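Local structure of transcriptional activator of comK gene (2HQB) at residues G9-D14 / V41-V46; L66-G71 / H89-N94. The protein probably activates the comK competence gene and, as a BMP-family lipoprotein, probably binds a small ligand at the cell membrane. One frame throughout, in Å; residues are numbered along the deposited sequence.

Interaction 1: residues G9-D14 / V41-V46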
loop_
_atom_site.group_PDB
_atom_site.type_symbol
_atom_site.label_atom_id
_atom_site.label_comp_id
_atom_site.label_asym_id
_atom_site.label_seq_id
_atom_site.Cartn_x
_atom_site.Cartn_y
_atom_site.Cartn_z
ATOM N N GLY A 9 -17.651 7.895 -8.690
ATOM C CA GLY A 9 -18.189 6.649 -8.170
ATOM C C GLY A 9 -17.038 5.720 -7.743
ATOM O O GLY A 9 -15.896 5.831 -8.245
ATOM N N LEU A 10 -17.313 4.830 -6.792
ATOM C CA LEU A 10 -16.312 3.878 -6.354
ATOM C C LEU A 10 -16.923 2.499 -6.267
ATOM O O LEU A 10 -17.987 2.310 -5.687
ATOM C CB LEU A 10 -15.727 4.254 -4.986
ATOM C CG LEU A 10 -14.808 3.195 -4.333
ATOM C CD1 LEU A 10 -13.612 2.934 -5.230
ATOM C CD2 LEU A 10 -14.356 3.666 -2.968
ATOM N N LEU A 11 -16.272 1.534 -6.887
ATOM C CA LEU A 11 -16.749 0.177 -6.781
ATOM C C LEU A 11 -15.757 -0.451 -5.819
ATOM O O LEU A 11 -14.562 -0.188 -5.895
ATOM C CB LEU A 11 -16.695 -0.554 -8.110
ATOM C CG LEU A 11 -17.612 -0.083 -9.228
ATOM C CD1 LEU A 11 -17.543 -1.117 -10.288
ATOM C CD2 LEU A 11 -19.064 0.110 -8.733
ATOM N N VAL A 12 -16.258 -1.260 -4.895
ATOM C CA VAL A 12 -15.406 -1.914 -3.927
ATOM C C VAL A 12 -15.909 -3.357 -3.755
ATOM O O VAL A 12 -17.091 -3.641 -3.930
ATOM C CB VAL A 12 -15.407 -1.099 -2.639
ATOM C CG1 VAL A 12 -16.596 -1.422 -1.793
ATOM C CG2 VAL A 12 -14.156 -1.308 -1.925
ATOM N N GLU A 13 -15.011 -4.293 -3.485
ATOM C CA GLU A 13 -15.447 -5.682 -3.338
ATOM C C GLU A 13 -15.168 -6.142 -1.920
ATOM O O GLU A 13 -14.382 -5.512 -1.215
ATOM C CB GLU A 13 -14.696 -6.565 -4.318
ATOM C CG GLU A 13 -13.265 -6.793 -3.909
ATOM C CD GLU A 13 -12.470 -7.516 -4.970
ATOM O OE1 GLU A 13 -12.923 -8.585 -5.470
ATOM O OE2 GLU A 13 -11.379 -6.998 -5.297
ATOM N N ASP A 14 -15.771 -7.250 -1.504
ATOM C CA ASP A 14 -15.583 -7.731 -0.133
ATOM C C ASP A 14 -14.130 -8.094 0.254
ATOM O O ASP A 14 -13.501 -8.890 -0.432
ATOM C CB ASP A 14 -16.565 -8.878 0.086
ATOM C CG ASP A 14 -18.044 -8.385 0.115
ATOM O OD1 ASP A 14 -18.381 -7.587 1.023
ATOM O OD2 ASP A 14 -18.867 -8.779 -0.757
ATOM N N VAL A 41 -20.265 8.773 -4.913
ATOM C CA VAL A 41 -21.188 7.644 -4.734
ATOM C C VAL A 41 -20.399 6.348 -4.661
ATOM O O VAL A 41 -19.482 6.116 -5.453
ATOM C CB VAL A 41 -22.170 7.490 -5.870
ATOM C CG1 VAL A 41 -23.147 6.375 -5.541
ATOM C CG2 VAL A 41 -22.866 8.780 -6.116
ATOM N N LEU A 42 -20.796 5.495 -3.726
ATOM C CA LEU A 42 -20.111 4.240 -3.455
ATOM C C LEU A 42 -20.995 3.060 -3.656
ATOM O O LEU A 42 -22.120 3.097 -3.258
ATOM C CB LEU A 42 -19.633 4.217 -1.996
ATOM C CG LEU A 42 -19.257 2.832 -1.468
ATOM C CD1 LEU A 42 -17.872 2.532 -2.005
ATOM C CD2 LEU A 42 -19.277 2.758 0.062
ATOM N N GLU A 43 -20.481 2.009 -4.276
ATOM C CA GLU A 43 -21.239 0.775 -4.463
ATOM C C GLU A 43 -20.349 -0.285 -3.804
ATOM O O GLU A 43 -19.163 -0.384 -4.106
ATOM C CB GLU A 43 -21.420 0.481 -5.947
ATOM C CG GLU A 43 -22.272 1.493 -6.686
ATOM C CD GLU A 43 -23.708 1.583 -6.149
ATOM O OE1 GLU A 43 -24.375 0.537 -5.965
ATOM O OE2 GLU A 43 -24.176 2.720 -5.929
ATOM N N GLU A 44 -20.916 -1.065 -2.893
ATOM C CA GLU A 44 -20.154 -2.074 -2.163
ATOM C C GLU A 44 -20.614 -3.458 -2.615
ATOM O O GLU A 44 -21.629 -3.555 -3.315
ATOM C CB GLU A 44 -20.408 -1.920 -0.667
ATOM C CG GLU A 44 -20.392 -0.484 -0.116
ATOM C CD GLU A 44 -20.789 -0.426 1.356
ATOM O OE1 GLU A 44 -20.040 -1.003 2.179
ATOM O OE2 GLU A 44 -21.841 0.179 1.696
ATOM N N GLY A 45 -19.878 -4.515 -2.223
ATOM C CA GLY A 45 -20.229 -5.888 -2.596
ATOM C C GLY A 45 -20.137 -6.200 -4.078
ATOM O O GLY A 45 -20.700 -7.190 -4.545
ATOM N N VAL A 46 -19.417 -5.373 -4.832
ATOM C CA VAL A 46 -19.303 -5.590 -6.266
ATOM C C VAL A 46 -18.309 -6.729 -6.414
ATOM O O VAL A 46 -17.099 -6.522 -6.437
ATOM C CB VAL A 46 -18.795 -4.303 -6.974
ATOM C CG1 VAL A 46 -19.150 -4.330 -8.453
ATOM C CG2 VAL A 46 -19.392 -3.062 -6.310
HETATM O O HOH W 1 -17.948 -4.795 -0.288
#
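Gly9-Leu11 and Val41-Glu43 pair as parallel strands, their axes 4.7 Å apart at closest, and the chains stay together in the loops that follow. Backbone hydrogen bonds set the register. Leu10 is gripped twice: its N donates to Val41 O and its O accepts from Glu43 N at 2.9 Å, a nearly straight bond (166° at the hydrogen). Val12 N then reaches Glu43 O. Beyond the regular pairing the ladder still gains a rung, for Val46 N meets Val12 O at 3.0 Å, in the carbonyl plane; Gly45, with positive phi, makes the turn that brings this N-H round.

Apolar contacts fall on both faces. On one, Leu10 and Leu42 lie alongside each other and point the same way, with Leu10 CD2 3.8 Å from Leu42 CD1. Val12 adds to this side: its CG1 sits between backbone N and carbonyl carbon (chi1 83°), which lays the methyl against Glu44 CA at 3.6 Å. On the other face Leu11 CD2 touches both Glu43 CB, 3.7 Å away, and Val46 CG2, and the Leu11 and Val46 side chains cross at about a right angle. Val46 CG2 also rests on Val12 O.

A water bridges the loop end, accepting from Gly45 N at 2.7 Å and donating a weak bond to Asp14 OD1. The Glu43 chain, bent at chi2, reaches Arg55 of helix 49-61.

Strand 7-11, helix 23-35 and strand 39-43 form a beta-alpha-beta crossover, as in type I periplasmic-binding-protein folds. Strand 7-11 lies inside the sheet, its other edge bonded to Phe68 and His70, whereas 39-43 is outermost. Helix 23-35 covers the Leu10 and Leu42 face through Ala25 and Tyr26; helix 49-61, with Leu59 and Ala52, and Phe74 of helix 73-79 pack against Leu11 and Val46.

Interaction 2: residues L66-G71 / H89-N94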
loop_
_atom_site.group_PDB
_atom_site.type_symbol
_atom_site.label_atom_id
_atom_site.label_comp_id
_atom_site.label_asym_id
_atom_site.label_seq_id
_atom_site.Cartn_x
_atom_site.Cartn_y
_atom_site.Cartn_z
ATOM N N LEU A 66 -16.588 9.770 -13.484
ATOM C CA LEU A 66 -15.283 9.208 -13.085
ATOM C C LEU A 66 -15.537 8.015 -12.133
ATOM O O LEU A 66 -16.073 8.186 -11.035
ATOM C CB LEU A 66 -14.416 10.239 -12.376
ATOM C CG LEU A 66 -12.998 9.750 -12.046
ATOM C CD1 LEU A 66 -12.236 9.441 -13.330
ATOM C CD2 LEU A 66 -12.258 10.816 -11.260
ATOM N N ILE A 67 -15.155 6.815 -12.556
ATOM C CA ILE A 67 -15.384 5.616 -11.754
ATOM C C ILE A 67 -14.120 4.876 -11.289
ATOM O O ILE A 67 -13.294 4.471 -12.108
ATOM C CB ILE A 67 -16.251 4.632 -12.550
ATOM C CG1 ILE A 67 -17.693 5.109 -12.533
ATOM C CG2 ILE A 67 -16.140 3.223 -11.986
ATOM C CD1 ILE A 67 -18.600 4.243 -13.371
ATOM N N PHE A 68 -13.973 4.701 -9.974
ATOM C CA PHE A 68 -12.821 3.963 -9.424
ATOM C C PHE A 68 -13.200 2.523 -9.079
ATOM O O PHE A 68 -14.356 2.218 -8.768
ATOM C CB PHE A 68 -12.283 4.606 -8.165
ATOM C CG PHE A 68 -11.516 5.862 -8.400
ATOM C CD1 PHE A 68 -12.142 7.095 -8.337
ATOM C CD2 PHE A 68 -10.138 5.819 -8.592
ATOM C CE1 PHE A 68 -11.425 8.252 -8.445
ATOM C CE2 PHE A 68 -9.396 6.985 -8.709
ATOM C CZ PHE A 68 -10.044 8.203 -8.629
ATOM N N GLY A 69 -12.210 1.645 -9.162
ATOM C CA GLY A 69 -12.395 0.224 -8.866
ATOM C C GLY A 69 -11.259 -0.139 -7.931
ATOM O O GLY A 69 -10.089 -0.130 -8.318
ATOM N N HIS A 70 -11.586 -0.454 -6.689
ATOM C CA HIS A 70 -10.528 -0.727 -5.762
ATOM C C HIS A 70 -10.106 -2.171 -5.786
ATOM O O HIS A 70 -10.688 -3.031 -5.115
ATOM C CB HIS A 70 -10.937 -0.318 -4.372
ATOM C CG HIS A 70 -9.774 -0.014 -3.507
ATOM N ND1 HIS A 70 -8.765 0.844 -3.906
ATOM C CD2 HIS A 70 -9.451 -0.436 -2.267
ATOM C CE1 HIS A 70 -7.871 0.942 -2.938
ATOM N NE2 HIS A 70 -8.261 0.176 -1.932
ATOM N N GLY A 71 -9.078 -2.443 -6.560
ATOM C CA GLY A 71 -8.656 -3.795 -6.645
ATOM C C GLY A 71 -8.273 -4.187 -8.036
ATOM O O GLY A 71 -8.705 -3.587 -8.999
ATOM N N HIS A 89 -14.611 8.018 -17.603
ATOM C CA HIS A 89 -13.249 7.539 -17.405
ATOM C C HIS A 89 -13.190 6.483 -16.292
ATOM O O HIS A 89 -13.852 6.611 -15.254
ATOM C CB HIS A 89 -12.334 8.686 -17.041
ATOM C CG HIS A 89 -10.885 8.358 -17.188
ATOM N ND1 HIS A 89 -10.259 8.301 -18.413
ATOM C CD2 HIS A 89 -9.939 8.064 -16.267
ATOM C CE1 HIS A 89 -8.989 7.990 -18.243
ATOM N NE2 HIS A 89 -8.769 7.841 -16.949
ATOM N N PHE A 90 -12.370 5.458 -16.495
ATOM C CA PHE A 90 -12.289 4.390 -15.528
ATOM C C PHE A 90 -10.903 4.215 -14.906
ATOM O O PHE A 90 -9.930 3.998 -15.615
ATOM C CB PHE A 90 -12.726 3.078 -16.185
ATOM C CG PHE A 90 -14.135 3.097 -16.748
ATOM C CD1 PHE A 90 -14.421 3.722 -17.958
ATOM C CD2 PHE A 90 -15.186 2.452 -16.069
ATOM C CE1 PHE A 90 -15.724 3.704 -18.485
ATOM C CE2 PHE A 90 -16.508 2.426 -16.593
ATOM C CZ PHE A 90 -16.766 3.055 -17.801
ATOM N N VAL A 91 -10.805 4.315 -13.585
ATOM C CA VAL A 91 -9.530 4.110 -12.917
ATOM C C VAL A 91 -9.629 2.812 -12.114
ATOM O O VAL A 91 -10.642 2.537 -11.477
ATOM C CB VAL A 91 -9.193 5.241 -11.939
ATOM C CG1 VAL A 91 -7.696 5.228 -11.617
ATOM C CG2 VAL A 91 -9.573 6.564 -12.530
ATOM N N SER A 92 -8.591 1.991 -12.173
ATOM C CA SER A 92 -8.598 0.750 -11.421
ATOM C C SER A 92 -7.400 0.815 -10.511
ATOM O O SER A 92 -6.404 1.484 -10.803
ATOM C CB SER A 92 -8.447 -0.474 -12.341
ATOM O OG SER A 92 -7.093 -0.953 -12.415
ATOM N N PHE A 93 -7.495 0.143 -9.379
ATOM C CA PHE A 93 -6.343 0.097 -8.517
ATOM C C PHE A 93 -5.680 -1.250 -8.797
ATOM O O PHE A 93 -6.255 -2.282 -8.497
ATOM C CB PHE A 93 -6.756 0.197 -7.074
ATOM C CG PHE A 93 -6.125 1.338 -6.369
ATOM C CD1 PHE A 93 -6.661 2.629 -6.485
ATOM C CD2 PHE A 93 -4.946 1.148 -5.629
ATOM C CE1 PHE A 93 -6.029 3.736 -5.872
ATOM C CE2 PHE A 93 -4.288 2.242 -5.005
ATOM C CZ PHE A 93 -4.830 3.543 -5.126
ATOM N N ASN A 94 -4.524 -1.230 -9.456
ATOM C CA ASN A 94 -3.738 -2.442 -9.748
ATOM C C ASN A 94 -3.886 -3.309 -10.971
ATOM O O ASN A 94 -3.105 -4.243 -11.137
ATOM C CB ASN A 94 -3.756 -3.430 -8.584
ATOM C CG ASN A 94 -3.103 -2.894 -7.374
ATOM O OD1 ASN A 94 -2.256 -2.006 -7.449
ATOM N ND2 ASN A 94 -3.484 -3.430 -6.222
#
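Leu66 lies alongside His89, its CD1 3.8 Å from His89 CB and near the plane of the imidazole at its edge; the ring's NE2 is bonded to Thr103 on the next strand. Ile67 is bonded through both its backbone N and O: its N points almost perfectly straight at His89 O (178°), and its O receives Val91 N. On the opposite sheet face its CD1 approaches Phe90 CE2. Phe68 returns to the face of Leu66, where Val91 supports the ring: Val91 CG2 stands over the ring face in a CH-pi contact, 4.2 Å from the centroid, and Val91 CB comes to 3.5 Å from Phe68 CD2. Gly69 N makes a weak bond to Val91 O, while Gly69 O takes Phe93 N at 2.8 Å. His70, with CG turned away from its own N (chi1 -155°), presents its edge to the Phe93 face, a T-shaped pair with centroids 4.9 Å apart and planes at 61°. A serine in place of Phe93 would probably take away the ring face that His70's edge meets, leaving the imidazole less firmly held, and open a gap beside Leu233 of helix 230-240. Strand 66-69, helix 73-79 and strand 89-93 form a beta-alpha-beta unit with adjacent parallel strands, the repeating element of the Rossmann-like lobes of periplasmic-binding-protein folds.

In the fold
Both interactions belong to one parallel sheet and meet where strands 7-11 and 66-69 are neighbours: Gly9 and Leu11 probably exchange backbone hydrogen bonds with Phe68, and Leu10 CD1 packs on Phe68 CB. Interaction 1 joins the sheet's outermost strand to its neighbour, so it is only partly buried, with aliphatic contacts giving way to carboxylates and a water at the loop end. Interaction 2 lies deeper, between two interior strands, and is richer in aromatic rings, set among aliphatic side chains. Helix 49-61 touches both, whereas helix 230-240, through Tyr234 and its neighbours, packs on the aromatic face of interaction 2.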